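Local coordinates for nuclear protein localization protein 4 homolog (PDB 4RV0) that probably belongs to a complex that binds ubiquitinated proteins and is needed to export misfolded proteins from the ER for proteasomal degradation, at residues I10-Q15 and D75-K80. Sequence-based numbering, arbitrary orientation.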
# COMPACT_ATOMS: atom_id res chain seq x y z
N ILE B 10 -15.40 11.88 -9.40
CA ILE B 10 -14.96 11.03 -8.29
C ILE B 10 -13.61 10.38 -8.61
O ILE B 10 -13.12 10.44 -9.75
CB ILE B 10 -15.99 9.94 -7.93
CG1 ILE B 10 -16.16 8.95 -9.09
CG2 ILE B 10 -17.33 10.57 -7.52
CD1 ILE B 10 -16.93 7.71 -8.70
N LEU B 11 -13.02 9.75 -7.60
CA LEU B 11 -11.74 9.08 -7.76
C LEU B 11 -11.93 7.58 -7.77
O LEU B 11 -12.50 7.00 -6.83
CB LEU B 11 -10.76 9.48 -6.65
CG LEU B 11 -9.60 8.48 -6.51
CD1 LEU B 11 -8.69 8.55 -7.72
CD2 LEU B 11 -8.78 8.70 -5.26
N ILE B 12 -11.45 6.94 -8.84
CA ILE B 12 -11.41 5.48 -8.88
C ILE B 12 -9.96 5.04 -8.91
O ILE B 12 -9.18 5.52 -9.75
CB ILE B 12 -12.14 4.89 -10.11
CG1 ILE B 12 -13.62 5.26 -10.08
CG2 ILE B 12 -11.96 3.38 -10.15
CD1 ILE B 12 -14.35 4.79 -8.82
N ARG B 13 -9.59 4.14 -8.01
CA ARG B 13 -8.22 3.68 -7.92
C ARG B 13 -8.07 2.34 -8.62
O ARG B 13 -8.83 1.41 -8.37
CB ARG B 13 -7.76 3.57 -6.47
CG ARG B 13 -7.87 4.87 -5.70
CD ARG B 13 -8.55 4.61 -4.33
NE ARG B 13 -7.60 4.03 -3.40
CZ ARG B 13 -7.87 3.19 -2.41
NH1 ARG B 13 -9.10 2.77 -2.17
NH2 ARG B 13 -6.87 2.76 -1.64
N VAL B 14 -7.09 2.25 -9.50
CA VAL B 14 -6.87 1.02 -10.25
C VAL B 14 -5.58 0.35 -9.82
O VAL B 14 -4.50 0.87 -10.09
CB VAL B 14 -6.81 1.28 -11.75
CG1 VAL B 14 -6.60 -0.06 -12.48
CG2 VAL B 14 -8.06 2.01 -12.22
N GLN B 15 -5.71 -0.79 -9.15
CA GLN B 15 -4.56 -1.59 -8.75
C GLN B 15 -4.11 -2.50 -9.88
O GLN B 15 -4.90 -3.28 -10.42
CB GLN B 15 -4.89 -2.41 -7.51
CG GLN B 15 -3.78 -3.38 -7.04
CD GLN B 15 -2.63 -2.68 -6.33
OE1 GLN B 15 -2.73 -2.35 -5.15
NE2 GLN B 15 -1.53 -2.48 -7.04
N ASP B 75 -13.17 4.14 -4.33
CA ASP B 75 -13.14 2.68 -4.48
C ASP B 75 -11.93 2.25 -5.28
O ASP B 75 -11.49 2.96 -6.19
CB ASP B 75 -14.41 2.15 -5.15
CG ASP B 75 -15.56 1.99 -4.17
OD1 ASP B 75 -15.40 2.35 -2.98
OD2 ASP B 75 -16.63 1.52 -4.60
N MSE B 76 -11.40 1.08 -4.95
CA MSE B 76 -10.31 0.51 -5.71
C MSE B 76 -10.82 -0.65 -6.55
O MSE B 76 -11.55 -1.51 -6.05
CB MSE B 76 -9.20 0.02 -4.78
CG MSE B 76 -7.95 -0.43 -5.51
SE MSE B 76 -6.31 0.14 -4.59
CE MSE B 76 -6.55 -0.86 -2.93
N VAL B 77 -10.45 -0.67 -7.82
CA VAL B 77 -10.70 -1.85 -8.66
C VAL B 77 -9.37 -2.49 -9.02
O VAL B 77 -8.31 -1.90 -8.79
CB VAL B 77 -11.54 -1.52 -9.91
CG1 VAL B 77 -12.89 -0.99 -9.51
CG2 VAL B 77 -10.83 -0.52 -10.79
N TYR B 78 -9.43 -3.71 -9.54
CA TYR B 78 -8.24 -4.53 -9.75
C TYR B 78 -8.10 -4.92 -11.20
O TYR B 78 -9.02 -5.50 -11.80
CB TYR B 78 -8.27 -5.77 -8.83
CG TYR B 78 -8.31 -5.36 -7.38
CD1 TYR B 78 -7.14 -5.23 -6.64
CD2 TYR B 78 -9.52 -5.07 -6.76
CE1 TYR B 78 -7.18 -4.82 -5.30
CE2 TYR B 78 -9.57 -4.67 -5.44
CZ TYR B 78 -8.40 -4.55 -4.72
OH TYR B 78 -8.47 -4.15 -3.40
N LEU B 79 -6.94 -4.61 -11.76
CA LEU B 79 -6.70 -4.85 -13.16
C LEU B 79 -6.09 -6.23 -13.37
O LEU B 79 -5.12 -6.61 -12.70
CB LEU B 79 -5.82 -3.74 -13.76
CG LEU B 79 -5.61 -3.72 -15.29
CD1 LEU B 79 -5.40 -2.30 -15.79
CD2 LEU B 79 -4.44 -4.62 -15.71
N LYS B 80 -6.69 -6.98 -14.29
CA LYS B 80 -6.20 -8.28 -14.71
C LYS B 80 -5.88 -8.29 -16.20
O LYS B 80 -6.73 -7.92 -17.02
CB LYS B 80 -7.25 -9.36 -14.45
CG LYS B 80 -6.82 -10.72 -14.97
CD LYS B 80 -7.88 -11.78 -14.75
CE LYS B 80 -7.31 -13.16 -15.04
NZ LYS B 80 -8.29 -14.23 -14.70
O HOH W 1 -5.01 -6.42 -10.10
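Arg13 and Met76, a selenomethionine here, meet across the sheet with the selenium over one face of the guanidinium, standing 3.9 Å off its plane and nearer its border than its centre. Bends at chi2 (133°) and chi3 (78°) fold the arginine chain toward Met76, bringing NH1 to 3.8 Å from Met76 CB. NH1 is hydrogen-bonded to the carbonyl of Gly74, while NH2 forms a salt bridge to an acidic side chain of the partner protein. On the same face, the aliphatic CB and CG of Gln15 rest obliquely against Tyr78 CD1 and CE1, CB to CD1 at 3.7 Å, though the amide and ring planes lie only 25° apart. The other face is aliphatic: Val14 CG2 meets Val77 CG2 at 4.0 Å, and Val14 CG1 reaches Leu79 CB; both Val14 and Leu79 also touch Val38 of helix 31-41. Backbone bonds set the register: Arg13 N to Asp75 O (2.9 Å), Val77 N to Arg13 O (2.7 Å), Gln15 N to Val77 O and Leu79 N to Gln15 O. Strands ordered 19-25, 10-16, 76-80, 48-50, the middle two parallel, with a helix over the aliphatic face, identify the ubiquitin-like beta-grasp fold of this UBD domain of Npl4.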